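Local coordinates for protein GDP-mannose-dependent alpha-(1-6)-phosphatidylinositol monomannoside mannosyltransferase (Corynebacterium glutamicum, PDB 3OKP) that is a GT-B-fold glycosyltransferase built from two Rossmann-like domains, modelled here with guanosine-5'-diphosphate-alpha-D-mannose bound, at residues I267-A280 with V295-G309. Numbering follows the deposited sequence.
Sequences INTLAAADIFAMPA and VYLEAQACGVPVIAG. With GDD (guanosine-5'-diphosphate-alpha-D-mannose), chain B.
Phe-276 lays its ring against helix 295-301, while its backbone pairs with strand 306-308. Phe-276 N donates to Pro-305 O (2.9 Å), Ile-307 N to Phe-276 O and Met-278 N to Ile-307 O, all nearly straight, as expected of parallel strands. Proline suits the position just before strand 306-308, where its carbonyl takes the bond and no N-H is asked of it.

Apolar packing fills the space between strand and helix. With CG anti to the backbone N (chi1 177°), the Phe-276 ring reaches the helix: its CG lies 3.6 Å from Ala-299 CB, a methyl small enough to let the strand close in, and its CZ meets Val-295 CB at 3.6 Å. Tyr-296 CD1 comes to the ring's edge, and Val-295 O lies over one face. Beside it, Leu-270 spreads CD1 onto Ala-299 and CD2 toward Cys-302 SG (4.0 Å), while Ala-271 lets Cys-302 CB approach.

Among polar contacts, Tyr-296 OH donates to Met-278 O, 2.5 Å away and in the plane of the phenol ring. The bent Met-278 chain places SD obliquely beside the Tyr-296 ring, a Met-aromatic contact, and brings CE close to the same hydroxyl. A water donates to both Ala-271 O and Cys-302 O. Gly-303, with positive phi, ends the helix in a Schellman motif.

Glu-298 OE1 and OE2 accept from O2' (2.8 Å) and O3' (2.7 Å) of guanosine-5'-diphosphate-alpha-D-mannose, respectively, a carboxylate matched to two ribose hydroxyls.

Strand 275-278, helix 294-301 and strand 306-308 form a beta-alpha-beta unit in a six-stranded parallel sheet, where 200-204 neighbours 275-278 and 323-325 neighbours 306-308; helix 331-342 packs against Ile-275 and Ile-307.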
loop_
_atom_site.group_PDB
_atom_site.type_symbol
_atom_site.label_atom_id
_atom_site.label_comp_id
_atom_site.label_asym_id
_atom_site.label_seq_id
_atom_site.Cartn_x
_atom_site.Cartn_y
_atom_site.Cartn_z
ATOM N N ILE A 267 -3.117 2.584 15.311
ATOM C CA ILE A 267 -4.155 3.510 14.842
ATOM C C ILE A 267 -4.431 4.620 15.867
ATOM O O ILE A 267 -4.466 5.802 15.510
ATOM C CB ILE A 267 -5.470 2.762 14.455
ATOM C CG1 ILE A 267 -5.221 1.835 13.258
ATOM C CG2 ILE A 267 -6.604 3.755 14.146
ATOM C CD1 ILE A 267 -6.390 0.922 12.897
ATOM N N ASN A 268 -4.614 4.233 17.130
ATOM C CA ASN A 268 -4.871 5.184 18.216
ATOM C C ASN A 268 -3.745 6.210 18.360
ATOM O O ASN A 268 -4.000 7.406 18.520
ATOM C CB ASN A 268 -5.083 4.447 19.544
ATOM C CG ASN A 268 -6.368 3.628 19.570
ATOM O OD1 ASN A 268 -7.287 3.853 18.779
ATOM N ND2 ASN A 268 -6.440 2.677 20.494
ATOM N N THR A 269 -2.509 5.723 18.292
ATOM C CA THR A 269 -1.312 6.560 18.345
ATOM C C THR A 269 -1.249 7.508 17.141
ATOM O O THR A 269 -0.988 8.706 17.298
ATOM C CB THR A 269 -0.043 5.681 18.420
ATOM O OG1 THR A 269 -0.136 4.813 19.558
ATOM C CG2 THR A 269 1.222 6.531 18.535
ATOM N N LEU A 270 -1.503 6.968 15.950
ATOM C CA LEU A 270 -1.536 7.764 14.725
ATOM C C LEU A 270 -2.563 8.897 14.829
ATOM O O LEU A 270 -2.233 10.061 14.601
ATOM C CB LEU A 270 -1.824 6.868 13.509
ATOM C CG LEU A 270 -2.031 7.483 12.116
ATOM C CD1 LEU A 270 -0.878 8.391 11.704
ATOM C CD2 LEU A 270 -2.240 6.388 11.077
ATOM N N ALA A 271 -3.792 8.548 15.208
ATOM C CA ALA A 271 -4.894 9.510 15.287
ATOM C C ALA A 271 -4.687 10.599 16.347
ATOM O O ALA A 271 -5.269 11.683 16.251
ATOM C CB ALA A 271 -6.212 8.777 15.521
ATOM N N ALA A 272 -3.854 10.311 17.345
ATOM C CA ALA A 272 -3.580 11.250 18.434
ATOM C C ALA A 272 -2.426 12.217 18.128
ATOM O O ALA A 272 -2.213 13.189 18.858
ATOM C CB ALA A 272 -3.316 10.493 19.735
ATOM N N ALA A 273 -1.695 11.951 17.048
ATOM C CA ALA A 273 -0.551 12.777 16.651
ATOM C C ALA A 273 -0.970 14.118 16.049
ATOM O O ALA A 273 -2.063 14.254 15.494
ATOM C CB ALA A 273 0.338 12.017 15.672
ATOM N N ASP A 274 -0.086 15.103 16.163
ATOM C CA ASP A 274 -0.290 16.407 15.539
ATOM C C ASP A 274 0.111 16.383 14.062
ATOM O O ASP A 274 -0.538 17.011 13.224
ATOM C CB ASP A 274 0.494 17.483 16.296
ATOM C CG ASP A 274 -0.011 17.682 17.718
ATOM O OD1 ASP A 274 -1.169 18.123 17.884
ATOM O OD2 ASP A 274 0.750 17.398 18.671
ATOM N N ILE A 275 1.184 15.658 13.755
ATOM C CA ILE A 275 1.696 15.540 12.389
ATOM C C ILE A 275 2.118 14.096 12.126
ATOM O O ILE A 275 2.697 13.449 13.001
ATOM C CB ILE A 275 2.931 16.469 12.150
ATOM C CG1 ILE A 275 2.610 17.931 12.489
ATOM C CG2 ILE A 275 3.445 16.352 10.706
ATOM C CD1 ILE A 275 3.842 18.828 12.582
ATOM N N PHE A 276 1.811 13.596 10.929
ATOM C CA PHE A 276 2.423 12.367 10.428
ATOM C C PHE A 276 3.511 12.744 9.431
ATOM O O PHE A 276 3.266 13.500 8.489
ATOM C CB PHE A 276 1.402 11.432 9.767
ATOM C CG PHE A 276 2.022 10.183 9.173
ATOM C CD1 PHE A 276 2.485 10.173 7.854
ATOM C CD2 PHE A 276 2.162 9.029 9.940
ATOM C CE1 PHE A 276 3.077 9.029 7.312
ATOM C CE2 PHE A 276 2.742 7.880 9.405
ATOM C CZ PHE A 276 3.205 7.882 8.089
ATOM N N ALA A 277 4.710 12.211 9.642
ATOM C CA ALA A 277 5.838 12.499 8.765
ATOM C C ALA A 277 6.576 11.222 8.382
ATOM O O ALA A 277 6.885 10.387 9.238
ATOM C CB ALA A 277 6.788 13.495 9.426
ATOM N N MET A 278 6.834 11.074 7.086
ATOM C CA MET A 278 7.660 9.987 6.569
ATOM C C MET A 278 8.290 10.487 5.271
ATOM O O MET A 278 7.701 10.341 4.198
ATOM C CB MET A 278 6.834 8.709 6.350
ATOM C CG MET A 278 7.669 7.435 6.215
ATOM S SD MET A 278 8.181 7.057 4.522
ATOM C CE MET A 278 6.721 6.225 3.900
ATOM N N PRO A 279 9.482 11.107 5.374
ATOM C CA PRO A 279 10.130 11.726 4.221
ATOM C C PRO A 279 10.895 10.706 3.374
ATOM O O PRO A 279 12.129 10.724 3.330
ATOM C CB PRO A 279 11.068 12.756 4.859
ATOM C CG PRO A 279 11.411 12.180 6.198
ATOM C CD PRO A 279 10.285 11.254 6.605
ATOM N N ALA A 280 10.144 9.829 2.710
ATOM C CA ALA A 280 10.701 8.767 1.873
ATOM C C ALA A 280 11.650 9.301 0.799
ATOM O O ALA A 280 11.350 10.296 0.133
ATOM C CB ALA A 280 9.575 7.952 1.229
ATOM N N VAL A 295 0.748 4.350 4.200
ATOM C CA VAL A 295 0.829 5.050 5.490
ATOM C C VAL A 295 0.344 6.505 5.416
ATOM O O VAL A 295 -0.227 7.014 6.381
ATOM C CB VAL A 295 2.248 4.982 6.138
ATOM C CG1 VAL A 295 2.595 3.551 6.544
ATOM C CG2 VAL A 295 3.323 5.568 5.217
ATOM N N TYR A 296 0.568 7.158 4.273
ATOM C CA TYR A 296 0.119 8.536 4.054
ATOM C C TYR A 296 -1.403 8.625 3.972
ATOM O O TYR A 296 -2.004 9.608 4.416
ATOM C CB TYR A 296 0.714 9.107 2.764
ATOM C CG TYR A 296 2.228 9.109 2.678
ATOM C CD1 TYR A 296 3.007 9.775 3.625
ATOM C CD2 TYR A 296 2.877 8.478 1.620
ATOM C CE1 TYR A 296 4.402 9.786 3.533
ATOM C CE2 TYR A 296 4.267 8.486 1.518
ATOM C CZ TYR A 296 5.020 9.143 2.475
ATOM O OH TYR A 296 6.392 9.149 2.365
ATOM N N LEU A 297 -2.012 7.597 3.388
ATOM C CA LEU A 297 -3.463 7.514 3.247
ATOM C C LEU A 297 -4.114 7.198 4.583
ATOM O O LEU A 297 -5.182 7.723 4.899
ATOM C CB LEU A 297 -3.838 6.456 2.203
ATOM C CG LEU A 297 -3.180 6.614 0.828
ATOM C CD1 LEU A 297 -3.453 5.398 -0.032
ATOM C CD2 LEU A 297 -3.646 7.890 0.134
ATOM N N GLU A 298 -3.454 6.341 5.361
ATOM C CA GLU A 298 -3.887 5.990 6.711
ATOM C C GLU A 298 -3.903 7.212 7.631
ATOM O O GLU A 298 -4.835 7.392 8.416
ATOM C CB GLU A 298 -2.980 4.898 7.287
ATOM C CG GLU A 298 -3.171 3.527 6.633
ATOM C CD GLU A 298 -2.109 2.511 7.028
ATOM O OE1 GLU A 298 -1.121 2.879 7.704
ATOM O OE2 GLU A 298 -2.265 1.333 6.650
ATOM N N ALA A 299 -2.870 8.048 7.516
ATOM C CA ALA A 299 -2.757 9.275 8.303
ATOM C C ALA A 299 -3.861 10.262 7.943
ATOM O O ALA A 299 -4.533 10.802 8.825
ATOM C CB ALA A 299 -1.391 9.910 8.096
ATOM N N GLN A 300 -4.047 10.482 6.643
ATOM C CA GLN A 300 -5.112 11.355 6.145
ATOM C C GLN A 300 -6.488 10.853 6.564
ATOM O O GLN A 300 -7.353 11.645 6.931
ATOM C CB GLN A 300 -5.023 11.498 4.628
ATOM C CG GLN A 300 -3.859 12.358 4.168
ATOM C CD GLN A 300 -3.699 12.359 2.663
ATOM O OE1 GLN A 300 -4.169 13.267 1.986
ATOM N NE2 GLN A 300 -3.042 11.330 2.131
ATOM N N ALA A 301 -6.673 9.533 6.526
ATOM C CA ALA A 301 -7.906 8.900 6.995
ATOM C C ALA A 301 -8.161 9.137 8.490
ATOM O O ALA A 301 -9.315 9.176 8.926
ATOM C CB ALA A 301 -7.890 7.411 6.683
ATOM N N CYS A 302 -7.085 9.295 9.261
ATOM C CA CYS A 302 -7.181 9.621 10.690
ATOM C C CYS A 302 -7.268 11.134 10.958
ATOM O O CYS A 302 -7.277 11.566 12.118
ATOM C CB CYS A 302 -6.007 9.007 11.464
ATOM S SG CYS A 302 -6.079 7.201 11.620
ATOM N N GLY A 303 -7.333 11.925 9.888
ATOM C CA GLY A 303 -7.451 13.379 9.991
ATOM C C GLY A 303 -6.191 14.063 10.494
ATOM O O GLY A 303 -6.266 15.056 11.219
ATOM N N VAL A 304 -5.036 13.531 10.100
ATOM C CA VAL A 304 -3.739 14.030 10.554
ATOM C C VAL A 304 -2.960 14.609 9.366
ATOM O O VAL A 304 -2.844 13.946 8.333
ATOM C CB VAL A 304 -2.914 12.903 11.241
ATOM C CG1 VAL A 304 -1.567 13.420 11.749
ATOM C CG2 VAL A 304 -3.707 12.271 12.385
ATOM N N PRO A 305 -2.439 15.852 9.504
ATOM C CA PRO A 305 -1.611 16.486 8.467
ATOM C C PRO A 305 -0.411 15.616 8.090
ATOM O O PRO A 305 0.199 14.997 8.961
ATOM C CB PRO A 305 -1.122 17.774 9.140
ATOM C CG PRO A 305 -2.136 18.069 10.178
ATOM C CD PRO A 305 -2.629 16.739 10.668
ATOM N N VAL A 306 -0.080 15.573 6.803
ATOM C CA VAL A 306 0.976 14.686 6.319
ATOM C C VAL A 306 2.184 15.442 5.771
ATOM O O VAL A 306 2.038 16.407 5.028
ATOM C CB VAL A 306 0.438 13.695 5.247
ATOM C CG1 VAL A 306 1.576 12.954 4.546
ATOM C CG2 VAL A 306 -0.523 12.704 5.880
ATOM N N ILE A 307 3.375 15.002 6.165
ATOM C CA ILE A 307 4.592 15.362 5.451
ATOM C C ILE A 307 5.090 14.094 4.754
ATOM O O ILE A 307 5.382 13.083 5.402
ATOM C CB ILE A 307 5.673 15.990 6.368
ATOM C CG1 ILE A 307 5.179 17.333 6.925
ATOM C CG2 ILE A 307 6.991 16.175 5.604
ATOM C CD1 ILE A 307 6.080 17.962 7.964
ATOM N N ALA A 308 5.134 14.150 3.427
ATOM C CA ALA A 308 5.556 13.021 2.604
ATOM C C ALA A 308 6.895 13.320 1.938
ATOM O O ALA A 308 7.319 14.478 1.864
ATOM C CB ALA A 308 4.491 12.702 1.559
ATOM N N GLY A 309 7.560 12.268 1.468
ATOM C CA GLY A 309 8.833 12.404 0.766
ATOM C C GLY A 309 8.671 12.501 -0.739
ATOM O O GLY A 309 7.556 12.425 -1.267
HETATM N N2 GDD B . 0.327 -3.218 12.954
HETATM C C2 GDD B . 1.357 -2.440 12.538
HETATM N N1 GDD B . 2.315 -2.064 13.419
HETATM N N3 GDD B . 1.418 -2.045 11.245
HETATM C C4 GDD B . 2.443 -1.264 10.813
HETATM C C5 GDD B . 3.433 -0.871 11.700
HETATM C C6 GDD B . 3.353 -1.287 13.025
HETATM O O6 GDD B . 4.230 -0.950 13.847
HETATM N N7 GDD B . 4.314 -0.117 11.012
HETATM C C8 GDD B . 3.882 -0.045 9.732
HETATM N N9 GDD B . 2.743 -0.747 9.617
HETATM C "C1'" GDD B . 1.922 -0.933 8.393
HETATM C "C2'" GDD B . 1.225 0.364 8.012
HETATM O "O2'" GDD B . -0.000 0.538 8.729
HETATM C "C3'" GDD B . 1.012 0.206 6.520
HETATM O "O3'" GDD B . -0.265 -0.390 6.261
HETATM C "C4'" GDD B . 2.124 -0.733 6.062
HETATM O "O4'" GDD B . 2.695 -1.303 7.247
HETATM C "C5'" GDD B . 3.202 0.008 5.273
HETATM O "O5'" GDD B . 2.948 -0.063 3.867
HETATM P PA GDD B . 3.468 0.921 2.936
HETATM O O1A GDD B . 2.921 0.758 1.823
HETATM O O2A GDD B . 3.209 2.083 3.339
HETATM O O3A GDD B . 4.907 0.797 2.790
HETATM P PB GDD B . 5.605 -0.435 2.464
HETATM O O2B GDD B . 4.950 -1.128 1.657
HETATM O O3B GDD B . 6.711 -0.151 1.956
HETATM O O1B GDD B . 5.848 -1.193 3.668
HETATM O O HOH W 1 -7.343 12.138 14.665
#